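Local atomic coordinates of inactive glucansucrase (Lactobacillus reuteri, PDB entry 5JBD), a protein that is an inactive glucansucrase-type protein of glycoside hydrolase family 70, a large multidomain protein built around a TIM-type barrel and carrying a calcium ion. Residues T306-S318 and A630-E642. Numbering follows the deposited sequence. Where two conformers were deposited one is given.
Sequences TKGNPQNANDHLS and ASDVVANKEKTFE
Phe641 CG lies beside its backbone N, anti to its carbonyl carbon (chi1 -65°), while Leu317 holds CG anti to its own N. These torsions bring Leu317 CD1 to 3.6 Å from Phe641 CE1, the two side chains crossing at about a right angle. The same ring illustrates how an aromatic group can meet apolar and polar atoms together, for it lies against the chain from Ala313 to Ser318. Its CE1 is 3.3 Å from the carbonyl O of Ala313, and the Asn314 amide slides past, its plane 9° from that of the ring, with OD1 at the ring edge. A water within hydrogen-bonding distance of Asn314 OD1 and Thr640 O accepts from Glu642 N; it has more acceptors in reach than protons to give. Thr640 sets CG2 over one face of the Phe641 ring and OG1 3.6 Å from Lys307 CB.

Near the start of the helix, Pro310 is wedged into the bend of 630-642: its CB packs on Ala630 and Val633, its CD on Ala635 CB at 3.7 Å. One direct hydrogen bond ties the two backbones, Gly308 N to Lys639 O (2.9 Å, 162° at the hydrogen), joining a type II turn to a type I turn. Beyond the pair, Leu647 of helix 645-648 touches both Leu317 and Phe641. The arrangement is two connections of the TIM-type barrel packed against each other, one leading from helix 291-304 to strand 319-320, the other preceding helix 645-648 and strand 652-654.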
ATOM      1  N   THR A 306       8.607  -3.305  26.846  1.00 26.72           N
ATOM      2  CA  THR A 306       7.846  -2.114  26.509  1.00 27.16           C
ATOM      3  C   THR A 306       6.607  -1.953  27.397  1.00 25.34           C
ATOM      4  O   THR A 306       6.280  -0.843  27.791  1.00 24.67           O
ATOM      5  CB  THR A 306       7.388  -2.171  25.046  1.00 27.44           C
ATOM      6  OG1 THR A 306       6.757  -3.426  24.804  1.00 28.23           O
ATOM      7  CG2 THR A 306       8.573  -2.028  24.111  1.00 27.95           C
ATOM      8  N   LYS A 307       5.918  -3.056  27.673  1.00 24.52           N
ATOM      9  CA  LYS A 307       4.698  -3.020  28.457  1.00 25.89           C
ATOM     10  C   LYS A 307       5.021  -2.593  29.896  1.00 26.21           C
ATOM     11  O   LYS A 307       5.921  -3.156  30.528  1.00 26.40           O
ATOM     12  CB  LYS A 307       4.014  -4.385  28.416  1.00 27.78           C
ATOM     13  CG  LYS A 307       2.583  -4.385  28.937  1.00 28.57           C
ATOM     14  CD  LYS A 307       1.903  -5.723  28.656  1.00 29.34           C
ATOM     15  CE  LYS A 307       0.464  -5.736  29.145  1.00 29.89           C
ATOM     16  NZ  LYS A 307      -0.222  -7.010  28.835  1.00 30.78           N
ATOM     17  N   GLY A 308       4.327  -1.564  30.385  1.00 25.35           N
ATOM     18  CA  GLY A 308       4.573  -1.032  31.727  1.00 26.33           C
ATOM     19  C   GLY A 308       5.801  -0.144  31.913  1.00 26.25           C
ATOM     20  O   GLY A 308       6.083   0.275  33.044  1.00 25.14           O
ATOM     21  N   ASN A 309       6.517   0.132  30.825  0.60 25.15           N
ATOM     22  CA  ASN A 309       7.754   0.912  30.850  0.60 26.07           C
ATOM     23  C   ASN A 309       7.690   1.922  29.687  0.60 25.76           C
ATOM     24  O   ASN A 309       8.120   1.608  28.569  0.60 24.90           O
ATOM     25  CB  ASN A 309       8.973  -0.024  30.731  0.60 26.15           C
ATOM     26  CG  ASN A 309       9.044  -1.043  31.859  0.60 26.99           C
ATOM     27  OD1 ASN A 309       8.994  -0.690  33.031  0.60 28.13           O
ATOM     28  ND2 ASN A 309       9.159  -2.315  31.506  0.60 26.91           N
ATOM     29  N   PRO A 310       7.095   3.109  29.932  1.00 25.73           N
ATOM     30  CA  PRO A 310       6.893   4.116  28.878  1.00 24.72           C
ATOM     31  C   PRO A 310       8.140   4.522  28.105  1.00 24.93           C
ATOM     32  O   PRO A 310       8.051   4.750  26.888  1.00 23.36           O
ATOM     33  CB  PRO A 310       6.307   5.310  29.647  1.00 25.10           C
ATOM     34  CG  PRO A 310       5.572   4.685  30.781  1.00 25.65           C
ATOM     35  CD  PRO A 310       6.428   3.522  31.190  1.00 26.58           C
ATOM     36  N   GLN A 311       9.293   4.576  28.779  1.00 25.98           N
ATOM     37  CA  GLN A 311      10.546   4.916  28.098  1.00 27.48           C
ATOM     38  C   GLN A 311      10.884   3.895  27.002  1.00 27.36           C
ATOM     39  O   GLN A 311      11.237   4.283  25.875  1.00 24.81           O
ATOM     40  CB  GLN A 311      11.708   5.045  29.104  1.00 30.90           C
ATOM     41  CG  GLN A 311      13.072   5.460  28.519  1.00 35.02           C
ATOM     42  CD  GLN A 311      13.067   6.837  27.858  1.00 36.75           C
ATOM     43  OE1 GLN A 311      13.237   6.944  26.639  1.00 40.93           O
ATOM     44  NE2 GLN A 311      12.849   7.892  28.651  1.00 36.17           N
ATOM     45  N   ASN A 312      10.779   2.603  27.336  1.00 25.12           N
ATOM     46  CA  ASN A 312      11.074   1.541  26.377  1.00 24.84           C
ATOM     47  C   ASN A 312      10.009   1.482  25.275  1.00 23.44           C
ATOM     48  O   ASN A 312      10.339   1.344  24.102  1.00 22.03           O
ATOM     49  CB  ASN A 312      11.172   0.176  27.079  1.00 25.32           C
ATOM     50  CG  ASN A 312      12.369   0.068  27.999  1.00 26.69           C
ATOM     51  OD1 ASN A 312      13.331   0.838  27.906  1.00 28.49           O
ATOM     52  ND2 ASN A 312      12.342  -0.926  28.858  1.00 26.89           N
ATOM     53  N   ALA A 313       8.738   1.593  25.655  1.00 22.70           N
ATOM     54  CA  ALA A 313       7.646   1.586  24.669  1.00 22.35           C
ATOM     55  C   ALA A 313       7.813   2.726  23.645  1.00 20.87           C
ATOM     56  O   ALA A 313       7.785   2.494  22.437  1.00 21.56           O
ATOM     57  CB  ALA A 313       6.293   1.689  25.358  1.00 21.86           C
ATOM     58  N   ASN A 314       8.048   3.926  24.142  1.00 21.59           N
ATOM     59  CA  ASN A 314       8.174   5.126  23.289  1.00 23.07           C
ATOM     60  C   ASN A 314       9.457   5.131  22.407  1.00 22.85           C
ATOM     61  O   ASN A 314       9.422   5.604  21.273  1.00 21.92           O
ATOM     62  CB  ASN A 314       8.068   6.404  24.128  1.00 23.69           C
ATOM     63  CG  ASN A 314       6.683   6.591  24.773  1.00 23.52           C
ATOM     64  OD1 ASN A 314       5.795   5.750  24.634  1.00 22.74           O
ATOM     65  ND2 ASN A 314       6.506   7.698  25.500  1.00 24.81           N
ATOM     66  N   ASP A 315      10.556   4.577  22.921  1.00 25.10           N
ATOM     67  CA  ASP A 315      11.773   4.362  22.112  1.00 26.11           C
ATOM     68  C   ASP A 315      11.535   3.400  20.938  1.00 26.48           C
ATOM     69  O   ASP A 315      12.296   3.421  19.959  1.00 27.60           O
ATOM     70  CB  ASP A 315      12.926   3.835  22.968  1.00 27.23           C
ATOM     71  CG  ASP A 315      13.595   4.915  23.824  1.00 29.01           C
ATOM     72  OD1 ASP A 315      13.372   6.118  23.612  1.00 29.37           O
ATOM     73  OD2 ASP A 315      14.354   4.548  24.743  1.00 30.80           O
ATOM     74  N   HIS A 316      10.496   2.562  21.033  1.00 25.50           N
ATOM     75  CA  HIS A 316      10.143   1.622  19.962  1.00 24.24           C
ATOM     76  C   HIS A 316       8.751   1.922  19.406  1.00 25.25           C
ATOM     77  O   HIS A 316       7.944   1.025  19.160  1.00 25.12           O
ATOM     78  CB  HIS A 316      10.299   0.184  20.488  1.00 24.19           C
ATOM     79  CG  HIS A 316      11.710  -0.143  20.867  1.00 25.12           C
ATOM     80  ND1 HIS A 316      12.669  -0.475  19.928  1.00 24.51           N
ATOM     81  CD2 HIS A 316      12.344  -0.136  22.067  1.00 25.92           C
ATOM     82  CE1 HIS A 316      13.826  -0.671  20.536  1.00 25.58           C
ATOM     83  NE2 HIS A 316      13.658  -0.475  21.830  1.00 26.58           N
ATOM     84  N   LEU A 317       8.496   3.216  19.175  1.00 24.01           N
ATOM     85  CA  LEU A 317       7.195   3.684  18.714  1.00 24.09           C
ATOM     86  C   LEU A 317       6.745   2.893  17.515  1.00 23.82           C
ATOM     87  O   LEU A 317       7.488   2.780  16.545  1.00 23.58           O
ATOM     88  CB  LEU A 317       7.264   5.172  18.338  1.00 25.24           C
ATOM     89  CG  LEU A 317       5.922   5.889  18.162  1.00 26.05           C
ATOM     90  CD1 LEU A 317       5.140   5.945  19.476  1.00 26.12           C
ATOM     91  CD2 LEU A 317       6.142   7.291  17.589  1.00 26.46           C
ATOM     92  N   SER A 318       5.541   2.330  17.593  1.00 22.59           N
ATOM     93  CA  SER A 318       4.922   1.646  16.472  1.00 21.84           C
ATOM     94  C   SER A 318       3.480   2.123  16.298  1.00 21.00           C
ATOM     95  O   SER A 318       2.799   2.445  17.279  1.00 20.05           O
ATOM     96  CB  SER A 318       5.004   0.117  16.660  1.00 21.95           C
ATOM     97  OG  SER A 318       6.372  -0.316  16.696  1.00 23.23           O
ATOM     98  N   ALA A 630       9.777  10.339  29.358  1.00 26.31           N
ATOM     99  CA  ALA A 630       8.894   9.205  29.651  1.00 26.77           C
ATOM    100  C   ALA A 630       9.097   8.600  31.048  1.00 27.45           C
ATOM    101  O   ALA A 630       8.181   7.974  31.573  1.00 26.20           O
ATOM    102  CB  ALA A 630       9.046   8.127  28.574  1.00 26.45           C
ATOM    103  N   SER A 631      10.284   8.780  31.633  1.00 30.20           N
ATOM    104  CA  SER A 631      10.551   8.342  33.008  0.50 32.29           C
ATOM    105  C   SER A 631       9.721   9.110  34.040  1.00 33.48           C
ATOM    106  O   SER A 631       9.569   8.654  35.166  1.00 34.58           O
ATOM    107  CB  SER A 631      12.046   8.464  33.347  0.50 33.12           C
ATOM    108  OG  SER A 631      12.477   9.816  33.356  0.50 33.93           O
ATOM    109  N   ASP A 632       9.181  10.274  33.651  1.00 33.98           N
ATOM    110  CA  ASP A 632       8.410  11.147  34.560  1.00 36.27           C
ATOM    111  C   ASP A 632       6.886  11.095  34.424  1.00 35.64           C
ATOM    112  O   ASP A 632       6.184  11.907  35.053  1.00 36.63           O
ATOM    113  CB  ASP A 632       8.889  12.598  34.388  1.00 37.25           C
ATOM    114  CG  ASP A 632      10.359  12.764  34.724  1.00 40.25           C
ATOM    115  OD1 ASP A 632      10.850  12.067  35.642  1.00 45.78           O
ATOM    116  OD2 ASP A 632      11.032  13.567  34.056  1.00 38.32           O
ATOM    117  N   VAL A 633       6.361  10.157  33.635  1.00 31.23           N
ATOM    118  CA  VAL A 633       4.911  10.026  33.491  1.00 30.17           C
ATOM    119  C   VAL A 633       4.462   8.763  34.204  1.00 31.26           C
ATOM    120  O   VAL A 633       5.290   7.957  34.621  1.00 30.71           O
ATOM    121  CB  VAL A 633       4.458  10.017  32.014  1.00 29.03           C
ATOM    122  CG1 VAL A 633       4.780  11.357  31.371  1.00 29.56           C
ATOM    123  CG2 VAL A 633       5.087   8.864  31.225  1.00 29.20           C
ATOM    124  N   VAL A 634       3.150   8.604  34.342  1.00 32.88           N
ATOM    125  CA  VAL A 634       2.589   7.442  35.035  1.00 35.03           C
ATOM    126  C   VAL A 634       2.862   6.199  34.195  1.00 33.67           C
ATOM    127  O   VAL A 634       2.700   6.236  32.980  1.00 35.51           O
ATOM    128  CB  VAL A 634       1.073   7.615  35.299  1.00 37.73           C
ATOM    129  CG1 VAL A 634       0.451   6.325  35.850  1.00 40.26           C
ATOM    130  CG2 VAL A 634       0.836   8.783  36.263  1.00 39.00           C
ATOM    131  N   ALA A 635       3.313   5.121  34.836  1.00 31.03           N
ATOM    132  CA  ALA A 635       3.499   3.841  34.159  1.00 32.39           C
ATOM    133  C   ALA A 635       2.376   2.921  34.610  1.00 33.52           C
ATOM    134  O   ALA A 635       1.967   2.949  35.767  1.00 34.80           O
ATOM    135  CB  ALA A 635       4.845   3.244  34.492  1.00 32.93           C
ATOM    136  N   ASN A 636       1.843   2.147  33.682  1.00 32.58           N
ATOM    137  CA  ASN A 636       0.723   1.255  33.972  1.00 30.89           C
ATOM    138  C   ASN A 636       1.088  -0.107  33.445  1.00 30.21           C
ATOM    139  O   ASN A 636       1.317  -0.258  32.239  1.00 27.62           O
ATOM    140  CB  ASN A 636      -0.536   1.796  33.296  1.00 30.89           C
ATOM    141  CG  ASN A 636      -1.785   0.991  33.620  1.00 31.90           C
ATOM    142  OD1 ASN A 636      -1.731  -0.200  33.962  1.00 30.98           O
ATOM    143  ND2 ASN A 636      -2.928   1.638  33.475  1.00 32.91           N
ATOM    144  N   LYS A 637       1.121  -1.116  34.325  1.00 29.82           N
ATOM    145  CA  LYS A 637       1.534  -2.471  33.936  1.00 32.08           C
ATOM    146  C   LYS A 637       0.676  -3.094  32.836  1.00 28.83           C
ATOM    147  O   LYS A 637       1.131  -3.996  32.162  1.00 28.01           O
ATOM    148  CB  LYS A 637       1.595  -3.435  35.151  1.00 37.68           C
ATOM    149  CG  LYS A 637       0.230  -3.773  35.745  1.00 44.27           C
ATOM    150  CD  LYS A 637       0.292  -4.434  37.124  1.00 52.01           C
ATOM    151  CE  LYS A 637      -1.135  -4.784  37.593  1.00 56.80           C
ATOM    152  NZ  LYS A 637      -1.588  -6.103  37.063  1.00 60.71           N
ATOM    153  N   GLU A 638      -0.569  -2.643  32.686  1.00 28.20           N
ATOM    154  CA  GLU A 638      -1.481  -3.178  31.698  1.00 29.27           C
ATOM    155  C   GLU A 638      -1.401  -2.439  30.355  1.00 26.68           C
ATOM    156  O   GLU A 638      -2.078  -2.843  29.398  1.00 27.36           O
ATOM    157  CB  GLU A 638      -2.942  -3.091  32.209  1.00 33.48           C
ATOM    158  CG  GLU A 638      -3.304  -3.515  33.645  1.00 41.27           C
ATOM    159  CD  GLU A 638      -3.201  -5.015  33.900  1.00 49.88           C
ATOM    160  OE1 GLU A 638      -2.878  -5.782  32.958  1.00 54.03           O
ATOM    161  OE2 GLU A 638      -3.459  -5.438  35.060  1.00 64.47           O
ATOM    162  N   LYS A 639      -0.587  -1.381  30.270  1.00 23.56           N
ATOM    163  CA  LYS A 639      -0.491  -0.591  29.057  1.00 22.98           C
ATOM    164  C   LYS A 639       0.919  -0.563  28.462  1.00 22.71           C
ATOM    165  O   LYS A 639       1.925  -0.536  29.180  1.00 22.57           O
ATOM    166  CB  LYS A 639      -0.959   0.842  29.310  1.00 23.34           C
ATOM    167  CG  LYS A 639      -2.420   0.983  29.745  1.00 25.68           C
ATOM    168  CD  LYS A 639      -3.372   0.492  28.671  1.00 26.78           C
ATOM    169  CE  LYS A 639      -4.817   0.937  28.885  1.00 29.57           C
ATOM    170  NZ  LYS A 639      -5.685   0.643  27.681  1.00 27.96           N
ATOM    171  N   THR A 640       0.964  -0.500  27.141  1.00 22.74           N
ATOM    172  CA  THR A 640       2.198  -0.247  26.398  1.00 22.95           C
ATOM    173  C   THR A 640       2.240   1.249  26.031  1.00 23.01           C
ATOM    174  O   THR A 640       2.972   2.017  26.673  1.00 22.40           O
ATOM    175  CB  THR A 640       2.282  -1.216  25.213  1.00 23.02           C
ATOM    176  OG1 THR A 640       2.366  -2.555  25.724  1.00 24.36           O
ATOM    177  CG2 THR A 640       3.501  -0.956  24.343  1.00 23.63           C
ATOM    178  N   PHE A 641       1.451   1.689  25.049  1.00 21.22           N
ATOM    179  CA  PHE A 641       1.333   3.135  24.796  1.00 20.67           C
ATOM    180  C   PHE A 641       0.279   3.790  25.694  1.00 20.65           C
ATOM    181  O   PHE A 641      -0.749   3.201  25.987  1.00 21.14           O
ATOM    182  CB  PHE A 641       1.137   3.441  23.312  1.00 20.89           C
ATOM    183  CG  PHE A 641       2.332   3.066  22.498  1.00 21.15           C
ATOM    184  CD1 PHE A 641       3.535   3.743  22.684  1.00 21.41           C
ATOM    185  CD2 PHE A 641       2.310   1.964  21.654  1.00 22.16           C
ATOM    186  CE1 PHE A 641       4.665   3.373  21.993  1.00 21.84           C
ATOM    187  CE2 PHE A 641       3.444   1.589  20.973  1.00 21.55           C
ATOM    188  CZ  PHE A 641       4.624   2.289  21.144  1.00 22.24           C
ATOM    189  N   GLU A 642       0.609   4.990  26.158  1.00 20.11           N
ATOM    190  CA  GLU A 642      -0.250   5.812  26.986  1.00 20.03           C
ATOM    191  C   GLU A 642      -0.215   7.220  26.396  1.00 19.82           C
ATOM    192  O   GLU A 642       0.870   7.739  26.109  1.00 20.04           O
ATOM    193  CB  GLU A 642       0.299   5.891  28.385  1.00 20.90           C
ATOM    194  CG  GLU A 642       0.377   4.572  29.138  1.00 22.77           C
ATOM    195  CD  GLU A 642       0.928   4.764  30.534  1.00 23.24           C
ATOM    196  OE1 GLU A 642       1.990   5.408  30.659  1.00 25.70           O
ATOM    197  OE2 GLU A 642       0.306   4.290  31.498  1.00 24.18           O
TER
HETATM  198  O   HOH W   1       4.747   1.560  28.726  1.00 22.98           O
HETATM  199  O   HOH W   2       4.061   7.667  27.348  1.00 21.22           O
HETATM  200  O   HOH W   3       3.678   5.072  26.297  1.00 21.83           O